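Local coordinates for protein cysteine desulfurase (Stenotrophomonas maltophilia, PDB 6WCI) that probably catalyses the pyridoxal-phosphate-dependent removal of sulfur from L-cysteine, yielding L-alanine and passing the sulfur to a carrier, at residues V60-N74 with T297-A309. Numbering follows the deposited sequence.
Sequences VIGAVDEFYRRYNAN and TPNIAGFIGLGVA. With EDO (1,2-ethanediol), chain D.
Helix 60-70 packs against helix 300-309 in a roughly antiparallel crossing, their axes 8.2 Å apart at closest approach and their N-to-C directions 146° apart, and the backbones draw nearest where Val60 meets Gly305. At this end Gly305 presents bare backbone: CG2 of Val64 lies 4.0 Å from its CA, while CG2 of Val60 reaches past it to the backbone of Ala309. The methyl of Ala63 meets CG2 of Val308 at 3.6 Å.

Farther along, the Phe67 ring touches three side chains of the facing helix. With CG trans to its backbone N (chi1 172°), the ring reaches across to set its CZ 3.4 Å from CG2 of Ile300, CD1 against CD1 of Ile304 and CD2 against the methyl of Ala301. Both isoleucines cross the phenylalanine at about a right angle. Within segment 60-74, CA of Asn72 lies over one face of this ring, displaced toward its rim, and Tyr71 meets CD1 of Ile304 with both CE2 and its hydroxyl, the OH at 3.6 Å. The phenol end of Tyr68 also abuts the methyl of Ala301.

Beyond the helices, ND2 of Asn74 donates an almost straight hydrogen bond (3.2 Å, 176°) to OG1 of Thr297, which lies practically in the amide plane. Asn74 ND2 also bonds to Asn52 O of the second subunit. The N-cap Asn299 accepts from Gly302 N through OD1, which bonds as well to Thr251 of that subunit.

Apolar helix packing thus leads into polar loops, and the second subunit lies against both. There Thr297 OG1 hydrogen-bonds to the pyridoxal-phosphate-modified lysine of the second subunit, in keeping with the active sites of class-V, fold-type I enzymes, which are completed across the dimer.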
ATOM      1  N   VAL B  60      -3.956  13.332 -13.283  1.00 25.85           N
ATOM      2  CA  VAL B  60      -3.807  12.295 -12.263  1.00 32.06           C
ATOM      3  C   VAL B  60      -4.722  12.572 -11.083  1.00 34.51           C
ATOM      4  O   VAL B  60      -5.423  11.677 -10.594  1.00 31.07           O
ATOM      5  CB  VAL B  60      -2.343  12.204 -11.807  1.00 31.59           C
ATOM      6  CG1 VAL B  60      -2.231  11.358 -10.549  1.00 26.79           C
ATOM      7  CG2 VAL B  60      -1.481  11.646 -12.926  1.00 33.04           C
ATOM      8  N   ILE B  61      -4.710  13.815 -10.598  1.00 28.96           N
ATOM      9  CA  ILE B  61      -5.510  14.193  -9.438  1.00 30.08           C
ATOM     10  C   ILE B  61      -6.986  13.942  -9.715  1.00 35.61           C
ATOM     11  O   ILE B  61      -7.705  13.365  -8.891  1.00 34.61           O
ATOM     12  CB  ILE B  61      -5.237  15.668  -9.075  1.00 26.23           C
ATOM     13  CG1 ILE B  61      -3.828  15.812  -8.510  1.00 25.84           C
ATOM     14  CG2 ILE B  61      -6.291  16.210  -8.103  1.00 25.69           C
ATOM     15  CD1 ILE B  61      -3.376  17.236  -8.316  1.00 23.56           C
ATOM     16  N   GLY B  62      -7.455  14.363 -10.891  1.00 30.15           N
ATOM     17  CA  GLY B  62      -8.839  14.134 -11.259  1.00 33.37           C
ATOM     18  C   GLY B  62      -9.160  12.678 -11.544  1.00 35.66           C
ATOM     19  O   GLY B  62     -10.315  12.265 -11.433  1.00 37.08           O
ATOM     20  N   ALA B  63      -8.161  11.885 -11.932  1.00 31.53           N
ATOM     21  CA  ALA B  63      -8.401  10.456 -12.114  1.00 32.48           C
ATOM     22  C   ALA B  63      -8.743   9.794 -10.787  1.00 31.51           C
ATOM     23  O   ALA B  63      -9.679   8.989 -10.699  1.00 31.99           O
ATOM     24  CB  ALA B  63      -7.181   9.783 -12.744  1.00 32.55           C
ATOM     25  N   VAL B  64      -7.985  10.120  -9.741  1.00 28.44           N
ATOM     26  CA  VAL B  64      -8.257   9.575  -8.416  1.00 31.95           C
ATOM     27  C   VAL B  64      -9.602  10.079  -7.902  1.00 33.26           C
ATOM     28  O   VAL B  64     -10.404   9.315  -7.356  1.00 27.47           O
ATOM     29  CB  VAL B  64      -7.095   9.932  -7.468  1.00 28.53           C
ATOM     30  CG1 VAL B  64      -7.451   9.619  -6.020  1.00 23.92           C
ATOM     31  CG2 VAL B  64      -5.816   9.198  -7.892  1.00 25.43           C
ATOM     32  N   ASP B  65      -9.880  11.367  -8.096  1.00 28.19           N
ATOM     33  CA  ASP B  65     -11.127  11.947  -7.620  1.00 25.60           C
ATOM     34  C   ASP B  65     -12.322  11.350  -8.350  1.00 28.95           C
ATOM     35  O   ASP B  65     -13.363  11.074  -7.739  1.00 25.27           O
ATOM     36  CB  ASP B  65     -11.079  13.461  -7.803  1.00 37.06           C
ATOM     37  CG  ASP B  65     -12.273  14.158  -7.203  1.00 39.66           C
ATOM     38  OD1 ASP B  65     -12.253  14.434  -5.985  1.00 41.14           O
ATOM     39  OD2 ASP B  65     -13.224  14.440  -7.955  1.00 40.72           O
ATOM     40  N   GLU B  66     -12.181  11.137  -9.659  1.00 28.48           N
ATOM     41  CA  GLU B  66     -13.266  10.577 -10.451  1.00 27.35           C
ATOM     42  C   GLU B  66     -13.566   9.137 -10.039  1.00 28.01           C
ATOM     43  O   GLU B  66     -14.726   8.705 -10.062  1.00 25.41           O
ATOM     44  CB  GLU B  66     -12.910  10.643 -11.936  1.00 24.71           C
ATOM     45  CG  GLU B  66     -14.033  10.198 -12.864  1.00 41.49           C
ATOM     46  CD  GLU B  66     -13.545   9.776 -14.239  1.00 46.17           C
ATOM     47  OE1 GLU B  66     -12.485   9.122 -14.325  1.00 47.49           O
ATOM     48  OE2 GLU B  66     -14.221  10.104 -15.236  1.00 50.60           O
ATOM     49  N   PHE B  67     -12.529   8.381  -9.671  1.00 31.95           N
ATOM     50  CA  PHE B  67     -12.736   7.016  -9.214  1.00 30.26           C
ATOM     51  C   PHE B  67     -13.631   6.987  -7.986  1.00 33.65           C
ATOM     52  O   PHE B  67     -14.628   6.255  -7.950  1.00 33.17           O
ATOM     53  CB  PHE B  67     -11.397   6.333  -8.914  1.00 28.25           C
ATOM     54  CG  PHE B  67     -11.556   4.991  -8.259  1.00 24.57           C
ATOM     55  CD1 PHE B  67     -11.973   3.896  -8.996  1.00 30.21           C
ATOM     56  CD2 PHE B  67     -11.331   4.832  -6.905  1.00 26.72           C
ATOM     57  CE1 PHE B  67     -12.137   2.654  -8.400  1.00 32.24           C
ATOM     58  CE2 PHE B  67     -11.493   3.588  -6.301  1.00 30.42           C
ATOM     59  CZ  PHE B  67     -11.899   2.501  -7.051  1.00 25.55           C
ATOM     60  N   TYR B  68     -13.285   7.769  -6.958  1.00 28.15           N
ATOM     61  CA  TYR B  68     -14.095   7.732  -5.744  1.00 26.64           C
ATOM     62  C   TYR B  68     -15.499   8.260  -5.989  1.00 28.91           C
ATOM     63  O   TYR B  68     -16.451   7.790  -5.362  1.00 31.31           O
ATOM     64  CB  TYR B  68     -13.424   8.523  -4.624  1.00 22.35           C
ATOM     65  CG  TYR B  68     -12.157   7.904  -4.085  1.00 25.01           C
ATOM     66  CD1 TYR B  68     -12.135   6.580  -3.617  1.00 23.22           C
ATOM     67  CD2 TYR B  68     -10.978   8.641  -4.034  1.00 23.43           C
ATOM     68  CE1 TYR B  68     -10.976   6.027  -3.111  1.00 25.16           C
ATOM     69  CE2 TYR B  68      -9.815   8.100  -3.534  1.00 22.75           C
ATOM     70  CZ  TYR B  68      -9.811   6.787  -3.084  1.00 29.00           C
ATOM     71  OH  TYR B  68      -8.643   6.254  -2.584  1.00 30.47           O
ATOM     72  N   ARG B  69     -15.655   9.227  -6.897  1.00 30.50           N
ATOM     73  CA  ARG B  69     -16.959   9.844  -7.108  1.00 25.56           C
ATOM     74  C   ARG B  69     -17.867   9.032  -8.023  1.00 28.11           C
ATOM     75  O   ARG B  69     -19.092   9.182  -7.953  1.00 24.25           O
ATOM     76  CB  ARG B  69     -16.795  11.245  -7.704  1.00 24.46           C
ATOM     77  CG  ARG B  69     -16.378  12.282  -6.701  1.00 31.62           C
ATOM     78  CD  ARG B  69     -16.149  13.641  -7.372  1.00 35.36           C
ATOM     79  NE  ARG B  69     -15.578  14.585  -6.423  1.00 33.69           N
ATOM     80  CZ  ARG B  69     -16.297  15.329  -5.586  1.00 37.93           C
ATOM     81  NH1 ARG B  69     -17.625  15.251  -5.587  1.00 30.74           N
ATOM     82  NH2 ARG B  69     -15.684  16.157  -4.748  1.00 37.34           N
ATOM     83  N   ARG B  70     -17.303   8.213  -8.908  1.00 27.38           N
ATOM     84  CA  ARG B  70     -18.059   7.722 -10.055  1.00 28.24           C
ATOM     85  C   ARG B  70     -18.006   6.222 -10.283  1.00 24.74           C
ATOM     86  O   ARG B  70     -18.931   5.699 -10.911  1.00 27.95           O
ATOM     87  CB  ARG B  70     -17.607   8.433 -11.337  1.00 31.22           C
ATOM     88  CG  ARG B  70     -17.894   9.947 -11.371  1.00 41.43           C
ATOM     89  CD  ARG B  70     -19.319  10.213 -11.784  1.00 52.66           C
ATOM     90  NE  ARG B  70     -19.613   9.640 -13.096  1.00 61.63           N
ATOM     91  CZ  ARG B  70     -20.839   9.515 -13.595  1.00 65.67           C
ATOM     92  NH1 ARG B  70     -21.888   9.918 -12.886  1.00 67.20           N
ATOM     93  NH2 ARG B  70     -21.021   8.980 -14.796  1.00 66.75           N
ATOM     94  N   TYR B  71     -16.980   5.507  -9.832  1.00 26.18           N
ATOM     95  CA  TYR B  71     -17.021   4.054 -10.037  1.00 22.98           C
ATOM     96  C   TYR B  71     -16.194   3.316  -8.994  1.00 24.75           C
ATOM     97  O   TYR B  71     -15.594   2.275  -9.279  1.00 30.48           O
ATOM     98  CB  TYR B  71     -16.588   3.656 -11.451  1.00 23.34           C
ATOM     99  CG  TYR B  71     -15.188   4.062 -11.885  1.00 28.16           C
ATOM    100  CD1 TYR B  71     -14.882   5.382 -12.204  1.00 31.96           C
ATOM    101  CD2 TYR B  71     -14.191   3.110 -12.030  1.00 35.16           C
ATOM    102  CE1 TYR B  71     -13.606   5.740 -12.625  1.00 31.72           C
ATOM    103  CE2 TYR B  71     -12.916   3.451 -12.445  1.00 31.91           C
ATOM    104  CZ  TYR B  71     -12.627   4.763 -12.743  1.00 36.70           C
ATOM    105  OH  TYR B  71     -11.347   5.082 -13.150  1.00 33.89           O
ATOM    106  N   ASN B  72     -16.229   3.800  -7.759  1.00 21.91           N
ATOM    107  CA  ASN B  72     -15.584   3.104  -6.659  1.00 24.03           C
ATOM    108  C   ASN B  72     -16.272   1.766  -6.389  1.00 28.06           C
ATOM    109  O   ASN B  72     -17.465   1.724  -6.073  1.00 27.07           O
ATOM    110  CB  ASN B  72     -15.601   3.991  -5.422  1.00 22.92           C
ATOM    111  CG  ASN B  72     -15.052   3.299  -4.206  1.00 26.16           C
ATOM    112  OD1 ASN B  72     -13.851   3.042  -4.113  1.00 31.00           O
ATOM    113  ND2 ASN B  72     -15.934   2.986  -3.256  1.00 28.38           N
ATOM    114  N   ALA B  73     -15.519   0.683  -6.571  1.00 26.31           N
ATOM    115  CA  ALA B  73     -15.932  -0.696  -6.321  1.00 27.90           C
ATOM    116  C   ALA B  73     -14.657  -1.527  -6.277  1.00 35.39           C
ATOM    117  O   ALA B  73     -13.575  -1.032  -6.593  1.00 32.97           O
ATOM    118  CB  ALA B  73     -16.892  -1.208  -7.395  1.00 22.92           C
ATOM    119  N   ASN B  74     -14.783  -2.792  -5.867  1.00 23.99           N
ATOM    120  CA  ASN B  74     -13.613  -3.653  -5.816  1.00 23.68           C
ATOM    121  C   ASN B  74     -13.367  -4.282  -7.187  1.00 31.83           C
ATOM    122  O   ASN B  74     -14.226  -4.259  -8.066  1.00 29.96           O
ATOM    123  CB  ASN B  74     -13.773  -4.737  -4.738  1.00 25.07           C
ATOM    124  CG  ASN B  74     -12.462  -5.049  -4.038  1.00 33.41           C
ATOM    125  OD1 ASN B  74     -11.410  -5.151  -4.674  1.00 30.96           O
ATOM    126  ND2 ASN B  74     -12.514  -5.184  -2.718  1.00 39.32           N
ATOM    127  N   THR B 297      -7.000  -6.666  -1.343  1.00 27.56           N
ATOM    128  CA  THR B 297      -7.513  -5.579  -2.181  1.00 24.63           C
ATOM    129  C   THR B 297      -6.379  -4.624  -2.551  1.00 27.75           C
ATOM    130  O   THR B 297      -5.638  -4.169  -1.670  1.00 28.90           O
ATOM    131  CB  THR B 297      -8.645  -4.819  -1.479  1.00 23.78           C
ATOM    132  OG1 THR B 297      -9.717  -5.716  -1.157  1.00 29.07           O
ATOM    133  CG2 THR B 297      -9.213  -3.726  -2.396  1.00 22.77           C
ATOM    134  N   PRO B 298      -6.195  -4.312  -3.831  1.00 27.19           N
ATOM    135  CA  PRO B 298      -5.112  -3.398  -4.224  1.00 26.44           C
ATOM    136  C   PRO B 298      -5.410  -1.958  -3.830  1.00 26.83           C
ATOM    137  O   PRO B 298      -6.490  -1.603  -3.354  1.00 22.85           O
ATOM    138  CB  PRO B 298      -5.054  -3.549  -5.748  1.00 26.89           C
ATOM    139  CG  PRO B 298      -5.803  -4.829  -6.051  1.00 30.54           C
ATOM    140  CD  PRO B 298      -6.877  -4.888  -5.000  1.00 25.58           C
ATOM    141  N   ASN B 299      -4.409  -1.103  -4.034  1.00 22.63           N
ATOM    142  CA  ASN B 299      -4.642   0.340  -3.973  1.00 22.85           C
ATOM    143  C   ASN B 299      -5.260   0.733  -5.309  1.00 26.93           C
ATOM    144  O   ASN B 299      -4.590   1.226  -6.217  1.00 30.17           O
ATOM    145  CB  ASN B 299      -3.341   1.094  -3.702  1.00 23.65           C
ATOM    146  CG  ASN B 299      -3.547   2.589  -3.569  1.00 24.12           C
ATOM    147  OD1 ASN B 299      -4.680   3.066  -3.537  1.00 26.97           O
ATOM    148  ND2 ASN B 299      -2.440   3.346  -3.516  1.00 18.48           N
ATOM    149  N   ILE B 300      -6.568   0.484  -5.430  1.00 18.87           N
ATOM    150  CA  ILE B 300      -7.245   0.651  -6.712  1.00 24.72           C
ATOM    151  C   ILE B 300      -7.147   2.092  -7.187  1.00 29.04           C
ATOM    152  O   ILE B 300      -6.834   2.360  -8.351  1.00 24.22           O
ATOM    153  CB  ILE B 300      -8.721   0.227  -6.614  1.00 23.64           C
ATOM    154  CG1 ILE B 300      -8.852  -1.223  -6.144  1.00 25.22           C
ATOM    155  CG2 ILE B 300      -9.356   0.374  -7.953  1.00 23.84           C
ATOM    156  CD1 ILE B 300     -10.305  -1.613  -5.835  1.00 33.49           C
ATOM    157  N   ALA B 301      -7.462   3.038  -6.305  1.00 28.07           N
ATOM    158  CA  ALA B 301      -7.477   4.440  -6.705  1.00 26.80           C
ATOM    159  C   ALA B 301      -6.075   4.907  -7.049  1.00 28.50           C
ATOM    160  O   ALA B 301      -5.857   5.542  -8.086  1.00 25.73           O
ATOM    161  CB  ALA B 301      -8.070   5.298  -5.593  1.00 27.27           C
ATOM    162  N   GLY B 302      -5.115   4.581  -6.188  1.00 21.18           N
ATOM    163  CA  GLY B 302      -3.741   4.972  -6.443  1.00 30.38           C
ATOM    164  C   GLY B 302      -3.223   4.456  -7.772  1.00 35.19           C
ATOM    165  O   GLY B 302      -2.573   5.188  -8.520  1.00 33.74           O
ATOM    166  N   PHE B 303      -3.508   3.190  -8.095  1.00 29.96           N
ATOM    167  CA  PHE B 303      -2.979   2.658  -9.347  1.00 26.40           C
ATOM    168  C   PHE B 303      -3.729   3.170 -10.572  1.00 28.91           C
ATOM    169  O   PHE B 303      -3.119   3.329 -11.637  1.00 33.22           O
ATOM    170  CB  PHE B 303      -2.939   1.131  -9.296  1.00 32.11           C
ATOM    171  CG  PHE B 303      -1.722   0.629  -8.595  1.00 32.25           C
ATOM    172  CD1 PHE B 303      -0.489   0.682  -9.228  1.00 32.95           C
ATOM    173  CD2 PHE B 303      -1.781   0.206  -7.278  1.00 25.32           C
ATOM    174  CE1 PHE B 303       0.660   0.277  -8.578  1.00 28.22           C
ATOM    175  CE2 PHE B 303      -0.638  -0.188  -6.628  1.00 31.54           C
ATOM    176  CZ  PHE B 303       0.584  -0.165  -7.285  1.00 27.55           C
ATOM    177  N   ILE B 304      -5.023   3.452 -10.458  1.00 24.80           N
ATOM    178  CA  ILE B 304      -5.701   4.143 -11.553  1.00 28.51           C
ATOM    179  C   ILE B 304      -5.033   5.487 -11.833  1.00 31.45           C
ATOM    180  O   ILE B 304      -4.803   5.855 -12.992  1.00 33.57           O
ATOM    181  CB  ILE B 304      -7.192   4.309 -11.238  1.00 25.61           C
ATOM    182  CG1 ILE B 304      -7.893   2.956 -11.331  1.00 22.00           C
ATOM    183  CG2 ILE B 304      -7.848   5.333 -12.185  1.00 25.94           C
ATOM    184  CD1 ILE B 304      -9.349   3.064 -10.975  1.00 26.16           C
ATOM    185  N   GLY B 305      -4.693   6.230 -10.779  1.00 32.87           N
ATOM    186  CA  GLY B 305      -3.975   7.480 -10.972  1.00 31.20           C
ATOM    187  C   GLY B 305      -2.566   7.274 -11.504  1.00 29.83           C
ATOM    188  O   GLY B 305      -2.073   8.082 -12.293  1.00 35.62           O
ATOM    189  N   LEU B 306      -1.894   6.199 -11.076  1.00 27.94           N
ATOM    190  CA  LEU B 306      -0.539   5.948 -11.567  1.00 28.12           C
ATOM    191  C   LEU B 306      -0.557   5.632 -13.055  1.00 30.24           C
ATOM    192  O   LEU B 306       0.328   6.069 -13.799  1.00 29.61           O
ATOM    193  CB  LEU B 306       0.139   4.819 -10.778  1.00 26.77           C
ATOM    194  CG  LEU B 306       1.597   4.544 -11.223  1.00 22.73           C
ATOM    195  CD1 LEU B 306       2.473   5.808 -11.055  1.00 25.02           C
ATOM    196  CD2 LEU B 306       2.259   3.334 -10.545  1.00 30.37           C
ATOM    197  N   GLY B 307      -1.581   4.914 -13.514  1.00 29.59           N
ATOM    198  CA  GLY B 307      -1.732   4.686 -14.942  1.00 28.48           C
ATOM    199  C   GLY B 307      -1.838   5.974 -15.736  1.00 35.60           C
ATOM    200  O   GLY B 307      -1.241   6.105 -16.809  1.00 38.38           O
ATOM    201  N   VAL B 308      -2.588   6.951 -15.217  1.00 30.06           N
ATOM    202  CA  VAL B 308      -2.663   8.245 -15.896  1.00 34.84           C
ATOM    203  C   VAL B 308      -1.307   8.950 -15.875  1.00 31.95           C
ATOM    204  O   VAL B 308      -0.910   9.583 -16.861  1.00 37.62           O
ATOM    205  CB  VAL B 308      -3.771   9.116 -15.279  1.00 32.27           C
ATOM    206  CG1 VAL B 308      -3.808  10.477 -15.958  1.00 32.63           C
ATOM    207  CG2 VAL B 308      -5.138   8.422 -15.425  1.00 27.49           C
ATOM    208  N   ALA B 309      -0.582   8.862 -14.754  1.00 34.29           N
ATOM    209  CA  ALA B 309       0.759   9.444 -14.685  1.00 29.24           C
ATOM    210  C   ALA B 309       1.666   8.857 -15.755  1.00 34.20           C
ATOM    211  O   ALA B 309       2.395   9.587 -16.441  1.00 40.83           O
ATOM    212  CB  ALA B 309       1.371   9.217 -13.304  1.00 27.14           C
TER
HETATM  213  C1  EDO D 501      -1.351  -3.360  -5.581  1.00 36.25           C
HETATM  214  O1  EDO D 501      -1.805  -2.452  -4.561  1.00 35.40           O
HETATM  215  C2  EDO D 501      -1.798  -4.799  -5.320  1.00 36.79           C
HETATM  216  O2  EDO D 501      -1.378  -5.281  -4.027  1.00 46.00           O